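Local coordinates for enoyl-CoA hydratase/isomerase (Mycobacterium abscessus, PDB 3QXZ), which probably catalyses the hydration or double-bond isomerisation of enoyl-CoA thioesters, as a member of the crotonase-like enoyl-CoA hydratase/isomerase family, at residues Arg53-Thr58 with Thr99-Ala104; His108-Gly113 with Glu128-Ile133; Lys213-Asp218 with Ala230-Ala235. All coordinates share one frame; numbering follows the deposited sequence.

Interaction 1. Residues Arg53-Thr58 with Thr99-Ala104; sequences RVIVLT and TPVIAA. With K (potassium ion), chain D; EDO (1,2-ethanediol), chain H.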
ATOM      1  N   ARG A  53      22.661  13.671  11.044  1.00 11.17           N
ATOM      2  CA  ARG A  53      22.277  12.289  10.747  1.00 10.39           C
ATOM      3  C   ARG A  53      20.778  12.107  10.525  1.00 10.10           C
ATOM      4  O   ARG A  53      20.370  11.223   9.750  1.00 10.33           O
ATOM      5  CB  ARG A  53      22.744  11.348  11.867  1.00 10.76           C
ATOM      6  CG  ARG A  53      24.288  11.215  12.001  1.00 11.84           C
ATOM      7  CD  ARG A  53      24.977  10.623  10.762  1.00 12.55           C
ATOM      8  NE  ARG A  53      24.169   9.531  10.250  1.00 12.12           N
ATOM      9  CZ  ARG A  53      24.062   8.327  10.789  1.00 11.91           C
ATOM     10  NH1 ARG A  53      24.844   7.918  11.801  1.00 13.08           N
ATOM     11  NH2 ARG A  53      23.182   7.488  10.262  1.00 12.26           N
ATOM     12  N   VAL A  54      19.974  12.924  11.200  1.00 10.50           N
ATOM     13  CA  VAL A  54      18.506  12.814  11.145  1.00 10.57           C
ATOM     14  C   VAL A  54      17.935  14.203  11.350  1.00 10.37           C
ATOM     15  O   VAL A  54      18.481  14.997  12.140  1.00 11.01           O
ATOM     16  CB  VAL A  54      17.934  11.888  12.273  1.00 10.38           C
ATOM     17  CG1 VAL A  54      16.422  11.727  12.151  1.00 11.40           C
ATOM     18  CG2 VAL A  54      18.595  10.542  12.289  1.00 12.44           C
ATOM     19  N   ILE A  55      16.826  14.472  10.660  1.00  9.74           N
ATOM     20  CA  ILE A  55      16.058  15.695  10.834  1.00  9.45           C
ATOM     21  C   ILE A  55      14.710  15.346  11.451  1.00  9.34           C
ATOM     22  O   ILE A  55      14.012  14.447  10.961  1.00  9.76           O
ATOM     23  CB  ILE A  55      15.839  16.403   9.484  1.00  9.89           C
ATOM     24  CG1 ILE A  55      17.178  16.779   8.844  1.00 10.73           C
ATOM     25  CG2 ILE A  55      14.923  17.627   9.648  1.00 11.74           C
ATOM     26  CD1 ILE A  55      17.127  16.983   7.318  1.00 13.48           C
ATOM     27  N   VAL A  56      14.348  16.046  12.520  1.00 10.44           N
ATOM     28  CA  VAL A  56      13.014  15.919  13.131  1.00 10.92           C
ATOM     29  C   VAL A  56      12.251  17.206  12.888  1.00 11.39           C
ATOM     30  O   VAL A  56      12.756  18.279  13.216  1.00 12.19           O
ATOM     31  CB  VAL A  56      13.110  15.609  14.646  1.00 11.02           C
ATOM     32  CG1 VAL A  56      11.719  15.565  15.303  1.00 12.17           C
ATOM     33  CG2 VAL A  56      13.842  14.284  14.868  1.00 11.11           C
ATOM     34  N   LEU A  57      11.064  17.098  12.291  1.00 10.28           N
ATOM     35  CA  LEU A  57      10.163  18.227  12.062  1.00 10.77           C
ATOM     36  C   LEU A  57       9.012  18.199  13.063  1.00 11.12           C
ATOM     37  O   LEU A  57       8.341  17.168  13.234  1.00 10.51           O
ATOM     38  CB  LEU A  57       9.623  18.175  10.629  1.00 10.71           C
ATOM     39  CG  LEU A  57       8.689  19.322  10.226  1.00 10.33           C
ATOM     40  CD1 LEU A  57       9.368  20.691  10.266  1.00 12.32           C
ATOM     41  CD2 LEU A  57       8.152  19.017   8.822  1.00 12.05           C
ATOM     42  N   THR A  58       8.776  19.328  13.737  1.00 10.91           N
ATOM     43  CA  THR A  58       7.753  19.395  14.776  1.00 11.43           C
ATOM     44  C   THR A  58       7.136  20.793  14.827  1.00 11.93           C
ATOM     45  O   THR A  58       7.615  21.690  14.134  1.00 11.97           O
ATOM     46  CB  THR A  58       8.334  18.935  16.135  1.00 11.81           C
ATOM     47  OG1 THR A  58       7.282  18.498  16.990  1.00 11.87           O
ATOM     48  CG2 THR A  58       9.180  20.021  16.803  1.00 12.94           C
ATOM     49  N   THR A  99      19.132  12.295   3.989  1.00  9.11           N
ATOM     50  CA  THR A  99      18.991  12.278   5.445  1.00  9.63           C
ATOM     51  C   THR A  99      17.588  11.871   5.853  1.00  8.57           C
ATOM     52  O   THR A  99      16.634  12.471   5.382  1.00  8.97           O
ATOM     53  CB  THR A  99      19.312  13.676   6.013  1.00  9.94           C
ATOM     54  OG1 THR A  99      20.633  14.049   5.588  1.00 10.81           O
ATOM     55  CG2 THR A  99      19.222  13.739   7.539  1.00 10.03           C
ATOM     56  N   PRO A 100      17.452  10.888   6.765  1.00  8.06           N
ATOM     57  CA  PRO A 100      16.129  10.522   7.279  1.00  8.38           C
ATOM     58  C   PRO A 100      15.420  11.699   7.938  1.00  8.18           C
ATOM     59  O   PRO A 100      16.066  12.536   8.608  1.00  8.83           O
ATOM     60  CB  PRO A 100      16.449   9.443   8.321  1.00  8.73           C
ATOM     61  CG  PRO A 100      17.694   8.785   7.787  1.00  9.40           C
ATOM     62  CD  PRO A 100      18.494   9.957   7.248  1.00  8.36           C
ATOM     63  N   VAL A 101      14.101  11.754   7.730  1.00  7.48           N
ATOM     64  CA  VAL A 101      13.262  12.816   8.283  1.00  8.13           C
ATOM     65  C   VAL A 101      12.114  12.168   9.040  1.00  7.80           C
ATOM     66  O   VAL A 101      11.369  11.353   8.468  1.00  8.12           O
ATOM     67  CB  VAL A 101      12.714  13.733   7.160  1.00  7.59           C
ATOM     68  CG1 VAL A 101      11.730  14.750   7.738  1.00  9.13           C
ATOM     69  CG2 VAL A 101      13.870  14.480   6.467  1.00  9.80           C
ATOM     70  N   ILE A 102      11.972  12.524  10.316  1.00  7.95           N
ATOM     71  CA  ILE A 102      10.875  12.078  11.152  1.00  8.74           C
ATOM     72  C   ILE A 102       9.988  13.273  11.487  1.00  8.83           C
ATOM     73  O   ILE A 102      10.488  14.304  11.951  1.00 10.17           O
ATOM     74  CB  ILE A 102      11.407  11.485  12.477  1.00  9.48           C
ATOM     75  CG1 ILE A 102      12.350  10.299  12.220  1.00  9.82           C
ATOM     76  CG2 ILE A 102      10.232  11.078  13.407  1.00 10.54           C
ATOM     77  CD1 ILE A 102      13.136   9.835  13.481  1.00 10.35           C
ATOM     78  N   ALA A 103       8.687  13.156  11.223  1.00  9.00           N
ATOM     79  CA  ALA A 103       7.720  14.188  11.602  1.00  8.87           C
ATOM     80  C   ALA A 103       7.117  13.830  12.945  1.00  8.82           C
ATOM     81  O   ALA A 103       6.411  12.797  13.090  1.00  9.47           O
ATOM     82  CB  ALA A 103       6.654  14.353  10.523  1.00  8.92           C
ATOM     83  N   ALA A 104       7.450  14.652  13.937  1.00  9.41           N
ATOM     84  CA  ALA A 104       6.881  14.549  15.277  1.00  9.89           C
ATOM     85  C   ALA A 104       5.641  15.433  15.288  1.00  9.81           C
ATOM     86  O   ALA A 104       5.706  16.640  15.570  1.00 10.46           O
ATOM     87  CB  ALA A 104       7.920  14.995  16.330  1.00 11.58           C
TER
HETATM   88  K     K D 262      23.044  15.371   6.461  1.00 12.72           K
HETATM   89  C1  EDO H 266      22.678  10.482   5.690  1.00 23.33           C
HETATM   90  O1  EDO H 266      22.153   9.243   6.169  1.00 23.42           O
HETATM   91  C2  EDO H 266      22.843  11.373   6.909  1.00 19.42           C
HETATM   92  O2  EDO H 266      23.929  10.907   7.747  1.00 17.59           O
HETATM   93  O   HOH W   1      24.877  13.661   5.393  1.00 22.97           O
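Ile55 and Ile102 carry the backbone pairing of two parallel neighbouring strands in the six-stranded mixed sheet of the crotonase fold. Ile55 N donates a hydrogen bond to Pro100 O at 2.9 Å, nearly straight at 174°. Ile55 O then accepts from Ile102 N. Ile102 O accepts from Leu57 N, and Leu57 O from Ala104 N at 2.8 Å. The NH and C=O groups of Val54, Val56 and Thr58 point the other way, where residues of strand 17-23 bond to all three.

The last carbonyl is met by a side chain. Thr58 OG1 donates to Ala104 O at 2.8 Å; its chi1 of -157° turns the hydroxyl away from the backbone N and across to the neighbouring strand. On the sheet face that carries Val56 and Ile102, Val54 CG1 touches Ile102 CD1 at 4.0 Å, and Val56 CG1 lies against Ala104 CB.

At the other end Thr99 faces two ways. Its methyl CG2 rests on Arg53 O and on Ile55 CD1, while Thr99 OG1 binds the potassium ion at 2.9 Å. A water and the carbonyls of Leu46, Asp47, Asp49 and Val52 complete the site. Arg53 NE donates to O2 of a bound ethanediol, and Arg53 NH2 to Val204 O. Five neutral protein oxygens surround the potassium, so the charge is met by dipoles, and the ion ties the start of 99-104 to the end of helix 33-48 and the loop after it.

Interaction 2. Residues His108-Gly113 with Glu128-Ile133; sequences HAIGIG and EGRYAI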
ATOM      1  N   HIS A 108      -2.478  19.254  16.006  1.00 11.48           N
ATOM      2  CA  HIS A 108      -3.251  19.430  14.764  1.00 11.47           C
ATOM      3  C   HIS A 108      -2.384  19.584  13.546  1.00 11.16           C
ATOM      4  O   HIS A 108      -1.427  20.362  13.545  1.00 11.69           O
ATOM      5  CB  HIS A 108      -4.149  20.666  14.859  1.00 12.62           C
ATOM      6  CG  HIS A 108      -4.943  20.734  16.123  1.00 14.85           C
ATOM      7  ND1 HIS A 108      -5.654  19.662  16.609  1.00 15.08           N
ATOM      8  CD2 HIS A 108      -5.130  21.746  17.005  1.00 19.60           C
ATOM      9  CE1 HIS A 108      -6.272  20.016  17.725  1.00 16.72           C
ATOM     10  NE2 HIS A 108      -5.964  21.274  17.988  1.00 19.04           N
ATOM     11  N   ALA A 109      -2.740  18.831  12.508  1.00 10.71           N
ATOM     12  CA  ALA A 109      -2.069  18.942  11.206  1.00 10.36           C
ATOM     13  C   ALA A 109      -3.158  18.914  10.141  1.00 10.57           C
ATOM     14  O   ALA A 109      -3.781  17.878   9.908  1.00 10.32           O
ATOM     15  CB  ALA A 109      -1.050  17.824  11.006  1.00 10.84           C
ATOM     16  N   ILE A 110      -3.402  20.071   9.536  1.00 10.24           N
ATOM     17  CA  ILE A 110      -4.563  20.265   8.656  1.00 10.49           C
ATOM     18  C   ILE A 110      -4.109  20.781   7.291  1.00 10.05           C
ATOM     19  O   ILE A 110      -3.254  21.673   7.217  1.00 10.22           O
ATOM     20  CB  ILE A 110      -5.567  21.295   9.276  1.00 11.08           C
ATOM     21  CG1 ILE A 110      -6.020  20.869  10.689  1.00 12.63           C
ATOM     22  CG2 ILE A 110      -6.749  21.564   8.340  1.00 11.28           C
ATOM     23  CD1 ILE A 110      -6.852  19.658  10.725  1.00 14.26           C
ATOM     24  N   GLY A 111      -4.666  20.223   6.216  1.00  9.10           N
ATOM     25  CA  GLY A 111      -4.397  20.735   4.870  1.00  9.74           C
ATOM     26  C   GLY A 111      -2.936  20.562   4.511  1.00  9.41           C
ATOM     27  O   GLY A 111      -2.405  19.442   4.616  1.00  8.89           O
ATOM     28  N   ILE A 112      -2.273  21.637   4.090  1.00  9.63           N
ATOM     29  CA  ILE A 112      -0.851  21.547   3.779  1.00 10.28           C
ATOM     30  C   ILE A 112      -0.005  21.204   5.026  1.00  9.68           C
ATOM     31  O   ILE A 112       1.105  20.655   4.904  1.00  9.62           O
ATOM     32  CB  ILE A 112      -0.324  22.781   2.986  1.00 10.89           C
ATOM     33  CG1 ILE A 112       1.018  22.414   2.291  1.00 13.83           C
ATOM     34  CG2 ILE A 112      -0.344  24.051   3.877  1.00 12.04           C
ATOM     35  CD1 ILE A 112       1.302  23.183   1.043  1.00 18.58           C
ATOM     36  N   GLY A 113      -0.532  21.473   6.224  1.00  9.68           N
ATOM     37  CA  GLY A 113       0.137  20.987   7.436  1.00 10.27           C
ATOM     38  C   GLY A 113       0.268  19.470   7.433  1.00  9.69           C
ATOM     39  O   GLY A 113       1.311  18.922   7.827  1.00 11.12           O
ATOM     40  N   GLU A 128      -4.487  13.401  20.568  1.00 15.06           N
ATOM     41  CA  GLU A 128      -5.443  14.508  20.764  1.00 16.71           C
ATOM     42  C   GLU A 128      -5.611  15.402  19.536  1.00 16.48           C
ATOM     43  O   GLU A 128      -6.460  16.299  19.531  1.00 17.48           O
ATOM     44  CB  GLU A 128      -5.028  15.362  21.973  1.00 17.79           C
ATOM     45  CG  GLU A 128      -4.944  14.610  23.307  1.00 19.53           C
ATOM     46  CD  GLU A 128      -3.559  14.036  23.607  1.00 21.50           C
ATOM     47  OE1 GLU A 128      -2.736  13.844  22.677  1.00 17.39           O
ATOM     48  OE2 GLU A 128      -3.281  13.764  24.797  1.00 25.49           O
ATOM     49  N   GLY A 129      -4.808  15.162  18.489  1.00 14.79           N
ATOM     50  CA  GLY A 129      -4.796  16.073  17.337  1.00 14.31           C
ATOM     51  C   GLY A 129      -5.968  15.908  16.377  1.00 13.40           C
ATOM     52  O   GLY A 129      -6.526  14.817  16.248  1.00 14.78           O
ATOM     53  N   ARG A 130      -6.323  17.009  15.724  1.00 12.98           N
ATOM     54  CA  ARG A 130      -7.224  16.973  14.580  1.00 13.69           C
ATOM     55  C   ARG A 130      -6.383  16.880  13.299  1.00 12.00           C
ATOM     56  O   ARG A 130      -5.458  17.667  13.101  1.00 12.27           O
ATOM     57  CB  ARG A 130      -8.138  18.204  14.501  1.00 14.26           C
ATOM     58  CG  ARG A 130      -9.169  18.054  13.350  1.00 19.98           C
ATOM     59  CD  ARG A 130     -10.039  19.282  13.068  1.00 25.82           C
ATOM     60  NE  ARG A 130     -10.480  19.263  11.660  1.00 30.23           N
ATOM     61  CZ  ARG A 130     -10.363  20.280  10.808  1.00 32.21           C
ATOM     62  NH1 ARG A 130      -9.859  21.443  11.211  1.00 33.85           N
ATOM     63  NH2 ARG A 130     -10.770  20.140   9.547  1.00 32.82           N
ATOM     64  N   TYR A 131      -6.744  15.933  12.437  1.00 11.81           N
ATOM     65  CA  TYR A 131      -6.014  15.665  11.182  1.00 10.48           C
ATOM     66  C   TYR A 131      -6.993  15.647  10.030  1.00 10.74           C
ATOM     67  O   TYR A 131      -8.042  15.017  10.122  1.00 10.66           O
ATOM     68  CB  TYR A 131      -5.284  14.316  11.283  1.00 10.49           C
ATOM     69  CG  TYR A 131      -4.376  14.292  12.488  1.00  8.62           C
ATOM     70  CD1 TYR A 131      -3.301  15.186  12.584  1.00  9.30           C
ATOM     71  CD2 TYR A 131      -4.649  13.451  13.573  1.00  9.97           C
ATOM     72  CE1 TYR A 131      -2.501  15.226  13.719  1.00 10.12           C
ATOM     73  CE2 TYR A 131      -3.857  13.478  14.710  1.00 10.80           C
ATOM     74  CZ  TYR A 131      -2.780  14.361  14.767  1.00  9.89           C
ATOM     75  OH  TYR A 131      -1.981  14.408  15.901  1.00 11.26           O
ATOM     76  N   ALA A 132      -6.677  16.351   8.939  1.00  9.52           N
ATOM     77  CA  ALA A 132      -7.571  16.371   7.774  1.00  9.26           C
ATOM     78  C   ALA A 132      -6.809  16.933   6.609  1.00  8.47           C
ATOM     79  O   ALA A 132      -5.854  17.712   6.790  1.00  9.35           O
ATOM     80  CB  ALA A 132      -8.827  17.237   8.027  1.00  9.97           C
ATOM     81  N   ILE A 133      -7.290  16.599   5.408  1.00  8.06           N
ATOM     82  CA  ILE A 133      -6.807  17.192   4.150  1.00  8.17           C
ATOM     83  C   ILE A 133      -8.074  17.737   3.476  1.00  8.19           C
ATOM     84  O   ILE A 133      -8.627  17.099   2.589  1.00  8.21           O
ATOM     85  CB  ILE A 133      -6.064  16.148   3.285  1.00  8.36           C
ATOM     86  CG1 ILE A 133      -4.914  15.528   4.082  1.00  8.56           C
ATOM     87  CG2 ILE A 133      -5.534  16.768   2.007  1.00  8.90           C
ATOM     88  CD1 ILE A 133      -4.325  14.252   3.423  1.00 10.09           C
TER
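Arg130, Ile110 and His108 bury the most surface here, and each touches another of the three. Ile110 CD1 sits over one face of the Arg130 guanidinium, 3.5 Å from Arg130 NH1 and offset toward the rim of the group. The Arg130 chain runs extended from CG to NE, so the same methyl also lies close to Arg130 CG and CD. The Ile110 side chain bends at chi2 (-68°), which helps to bring Ile110 CD1 back over the partner strand, where it meets Arg130 O at 3.4 Å and Ala132 CB at 4.1 Å. Arg130 NE is hydrogen-bonded to Ser168 OG, which helps fix the flat group.

His108 works through its ring edge. Arg130 N donates to His108 ND1 at 2.9 Å, only 4° out of the ring plane and nearly straight at 168°. ND1 is thus an acceptor, and any proton on the neutral ring would be expected on NE2.

The backbone continues the pairing in parallel. Ala109 N bonds to Arg130 O at 3.0 Å, and Gly111 N to Ala132 O at 2.8 Å. The bond from Ala132 N to Ala109 O between them is weak. On the other side of the strands Ala109 CB meets the edge of the Tyr131 ring, whose OH reaches Ala126 O. Gly111 is the N-cap of helix 112-117. This is a short two-stranded parallel sheet running into a helix, within the crotonase fold.

Interaction 3. Residues Lys213-Asp218 with Ala230-Ala235; sequences KRLLWD and AARETA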
ATOM      1  N   LYS A 213      17.509   5.019   2.091  1.00  6.33           N
ATOM      2  CA  LYS A 213      16.463   6.016   1.883  1.00  6.08           C
ATOM      3  C   LYS A 213      16.340   6.375   0.417  1.00  6.44           C
ATOM      4  O   LYS A 213      15.232   6.420  -0.125  1.00  6.35           O
ATOM      5  CB  LYS A 213      16.747   7.269   2.704  1.00  6.67           C
ATOM      6  CG  LYS A 213      15.673   8.341   2.428  1.00  6.14           C
ATOM      7  CD  LYS A 213      15.722   9.527   3.352  1.00  6.88           C
ATOM      8  CE  LYS A 213      14.687  10.561   2.926  1.00  6.96           C
ATOM      9  NZ  LYS A 213      14.351  11.540   4.010  1.00  7.71           N
ATOM     10  N   ARG A 214      17.465   6.636  -0.239  1.00  6.74           N
ATOM     11  CA  ARG A 214      17.404   7.059  -1.633  1.00  7.10           C
ATOM     12  C   ARG A 214      16.944   5.973  -2.572  1.00  7.15           C
ATOM     13  O   ARG A 214      16.254   6.285  -3.546  1.00  6.94           O
ATOM     14  CB  ARG A 214      18.737   7.667  -2.070  1.00  7.64           C
ATOM     15  CG  ARG A 214      18.966   9.012  -1.371  1.00  9.22           C
ATOM     16  CD  ARG A 214      18.498  10.232  -2.170  1.00 10.67           C
ATOM     17  NE  ARG A 214      17.285  10.071  -2.954  1.00  9.10           N
ATOM     18  CZ  ARG A 214      16.039  10.219  -2.499  1.00  7.50           C
ATOM     19  NH1 ARG A 214      15.023  10.081  -3.354  1.00  8.72           N
ATOM     20  NH2 ARG A 214      15.791  10.451  -1.196  1.00  8.84           N
ATOM     21  N   LEU A 215      17.269   4.705  -2.310  1.00  6.53           N
ATOM     22  CA  LEU A 215      16.751   3.645  -3.186  1.00  6.56           C
ATOM     23  C   LEU A 215      15.244   3.464  -2.963  1.00  6.04           C
ATOM     24  O   LEU A 215      14.469   3.373  -3.929  1.00  6.73           O
ATOM     25  CB  LEU A 215      17.522   2.331  -2.997  1.00  6.64           C
ATOM     26  CG  LEU A 215      17.020   1.162  -3.857  1.00  6.26           C
ATOM     27  CD1 LEU A 215      16.903   1.516  -5.350  1.00  7.77           C
ATOM     28  CD2 LEU A 215      17.965  -0.002  -3.672  1.00  7.41           C
ATOM     29  N   LEU A 216      14.823   3.427  -1.703  1.00  6.44           N
ATOM     30  CA  LEU A 216      13.399   3.306  -1.414  1.00  6.11           C
ATOM     31  C   LEU A 216      12.595   4.371  -2.181  1.00  6.72           C
ATOM     32  O   LEU A 216      11.627   4.051  -2.889  1.00  7.33           O
ATOM     33  CB  LEU A 216      13.152   3.403   0.098  1.00  6.91           C
ATOM     34  CG  LEU A 216      11.697   3.365   0.560  1.00  7.81           C
ATOM     35  CD1 LEU A 216      11.105   2.007   0.460  1.00 11.50           C
ATOM     36  CD2 LEU A 216      11.636   3.865   2.015  1.00 11.18           C
ATOM     37  N   TRP A 217      13.017   5.622  -2.046  1.00  6.30           N
ATOM     38  CA  TRP A 217      12.250   6.709  -2.624  1.00  6.92           C
ATOM     39  C   TRP A 217      12.507   6.903  -4.115  1.00  6.51           C
ATOM     40  O   TRP A 217      11.544   7.174  -4.848  1.00  7.74           O
ATOM     41  CB  TRP A 217      12.471   7.997  -1.842  1.00  7.15           C
ATOM     42  CG  TRP A 217      11.769   8.024  -0.527  1.00  6.28           C
ATOM     43  CD1 TRP A 217      12.328   8.022   0.727  1.00  7.48           C
ATOM     44  CD2 TRP A 217      10.353   8.067  -0.340  1.00  7.65           C
ATOM     45  NE1 TRP A 217      11.335   8.055   1.690  1.00  8.47           N
ATOM     46  CE2 TRP A 217      10.115   8.095   1.057  1.00  8.27           C
ATOM     47  CE3 TRP A 217       9.252   8.097  -1.224  1.00  8.39           C
ATOM     48  CZ2 TRP A 217       8.832   8.166   1.591  1.00  9.34           C
ATOM     49  CZ3 TRP A 217       7.971   8.168  -0.685  1.00 10.19           C
ATOM     50  CH2 TRP A 217       7.770   8.178   0.714  1.00  9.83           C
ATOM     51  N   ASP A 218      13.755   6.788  -4.592  1.00  6.32           N
ATOM     52  CA  ASP A 218      13.978   6.906  -6.050  1.00  6.81           C
ATOM     53  C   ASP A 218      13.153   5.891  -6.800  1.00  6.65           C
ATOM     54  O   ASP A 218      12.603   6.199  -7.859  1.00  7.27           O
ATOM     55  CB  ASP A 218      15.439   6.696  -6.462  1.00  7.29           C
ATOM     56  CG  ASP A 218      16.359   7.869  -6.109  1.00  8.70           C
ATOM     57  OD1 ASP A 218      15.894   8.982  -5.756  1.00  9.30           O
ATOM     58  OD2 ASP A 218      17.568   7.656  -6.211  1.00  8.17           O
ATOM     59  N   ALA A 230      16.741  -4.422  -7.927  1.00  6.96           N
ATOM     60  CA  ALA A 230      17.656  -5.501  -7.518  1.00  7.01           C
ATOM     61  C   ALA A 230      19.093  -5.153  -7.912  1.00  7.34           C
ATOM     62  O   ALA A 230      20.038  -5.361  -7.132  1.00  7.29           O
ATOM     63  CB  ALA A 230      17.241  -6.816  -8.140  1.00  7.69           C
ATOM     64  N   ALA A 231      19.261  -4.606  -9.119  1.00  6.71           N
ATOM     65  CA  ALA A 231      20.602  -4.192  -9.567  1.00  7.53           C
ATOM     66  C   ALA A 231      21.148  -3.062  -8.692  1.00  7.03           C
ATOM     67  O   ALA A 231      22.335  -3.069  -8.362  1.00  7.50           O
ATOM     68  CB  ALA A 231      20.587  -3.790 -11.032  1.00  8.60           C
ATOM     69  N   ARG A 232      20.318  -2.096  -8.303  1.00  6.93           N
ATOM     70  CA  ARG A 232      20.833  -1.026  -7.449  1.00  7.25           C
ATOM     71  C   ARG A 232      21.174  -1.499  -6.056  1.00  7.19           C
ATOM     72  O   ARG A 232      22.121  -0.998  -5.472  1.00  7.34           O
ATOM     73  CB  ARG A 232      19.948   0.235  -7.415  1.00  8.67           C
ATOM     74  CG  ARG A 232      20.821   1.365  -6.878  1.00 12.24           C
ATOM     75  CD  ARG A 232      20.280   2.509  -6.085  1.00 18.86           C
ATOM     76  NE  ARG A 232      19.542   3.364  -6.966  1.00 14.68           N
ATOM     77  CZ  ARG A 232      19.031   4.581  -6.675  1.00 12.24           C
ATOM     78  NH1 ARG A 232      18.319   5.154  -7.607  1.00 11.66           N
ATOM     79  NH2 ARG A 232      19.179   5.209  -5.507  1.00 12.66           N
ATOM     80  N   GLU A 233      20.434  -2.463  -5.512  1.00  6.55           N
ATOM     81  CA  GLU A 233      20.822  -3.034  -4.226  1.00  6.68           C
ATOM     82  C   GLU A 233      22.200  -3.654  -4.352  1.00  6.64           C
ATOM     83  O   GLU A 233      23.055  -3.476  -3.458  1.00  6.90           O
ATOM     84  CB  GLU A 233      19.839  -4.121  -3.800  1.00  6.74           C
ATOM     85  CG  GLU A 233      18.509  -3.598  -3.280  1.00  7.04           C
ATOM     86  CD  GLU A 233      17.558  -4.698  -2.866  1.00  6.62           C
ATOM     87  OE1 GLU A 233      17.784  -5.881  -3.229  1.00  7.09           O
ATOM     88  OE2 GLU A 233      16.552  -4.371  -2.192  1.00  6.85           O
ATOM     89  N   THR A 234      22.474  -4.388  -5.438  1.00  6.64           N
ATOM     90  CA  THR A 234      23.827  -4.945  -5.630  1.00  6.93           C
ATOM     91  C   THR A 234      24.885  -3.854  -5.690  1.00  7.33           C
ATOM     92  O   THR A 234      25.932  -3.965  -5.020  1.00  7.87           O
ATOM     93  CB  THR A 234      23.846  -5.849  -6.839  1.00  6.54           C
ATOM     94  OG1 THR A 234      22.993  -6.975  -6.547  1.00  7.49           O
ATOM     95  CG2 THR A 234      25.240  -6.375  -7.146  1.00  7.83           C
ATOM     96  N   ALA A 235      24.633  -2.804  -6.477  1.00  7.39           N
ATOM     97  CA  ALA A 235      25.614  -1.725  -6.641  1.00  7.67           C
ATOM     98  C   ALA A 235      25.812  -0.982  -5.317  1.00  7.61           C
ATOM     99  O   ALA A 235      26.959  -0.679  -4.933  1.00  8.63           O
ATOM    100  CB  ALA A 235      25.152  -0.756  -7.758  1.00  8.27           C
TER
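Arg232 reaches from helix 226-241 to Leu215 and Asp218 on helix 206-222, joining two nearly antiparallel helices of the C-terminal helical region of this crotonase-family chain. The segment axes are 11.0 Å apart at an angle of 167°, so long side chains bridge much of the gap.

Arg232 CB lies 3.9 Å from Leu215 CD1. Its CG lies anti to the backbone N (chi1 -162°), which sends the chain toward the other helix. The Arg232 and Leu215 side chains run past each other in opposite directions, and Arg232 CD meets Leu215 CD1 at 3.6 Å. NE lies equally near that methyl. Leu215 CD1 thus covers one face of the guanidinium, offset toward its rim. The arginine chain bends at chi2 and chi3. CZ faces Asp218 OD2, and NH1 and NH2 both grip that one oxygen. It lies in the guanidinium plane, although the carboxylate itself is turned 63° from it.

The other methyl, Leu215 CD2, packs on Glu233 CG at 3.7 Å. The Glu233 carboxylate turns to the second subunit, where it bonds His147 ND1 and Leu145 N. Asp218 is shared. Asp218 OD1 accepts from Arg214 NH1 at 2.8 Å, so one carboxylate lies between two arginines, which would probably favour its charged form. Arg214 NH2 goes on to Phe95 O and Leu97 O. Across the helices, Arg232 NH1 stands 3.0 Å from Asp218 OD2, on the anti lone pair of that oxygen.

Overall arrangement
Interactions 1 and 2 follow each other in sequence: strand 101-105 leads to strand 108-110. Their centres are 18 Å apart, and apart from that chain connection they do not touch. Interaction 3 meets interaction 1 directly, although their centres lie about 21 Å apart. Lys213 NZ is 2.8 Å from Thr99 O, a probable hydrogen bond, and it also forms a salt bridge with Asp121. Thr99 therefore links the potassium site to helix 206-222. Interactions 2 and 3 lie on opposite sides of the chain centre, with nearest atoms about 14 Å apart. Interaction 3 also borders the second subunit, whereas no other chain touches interaction 2.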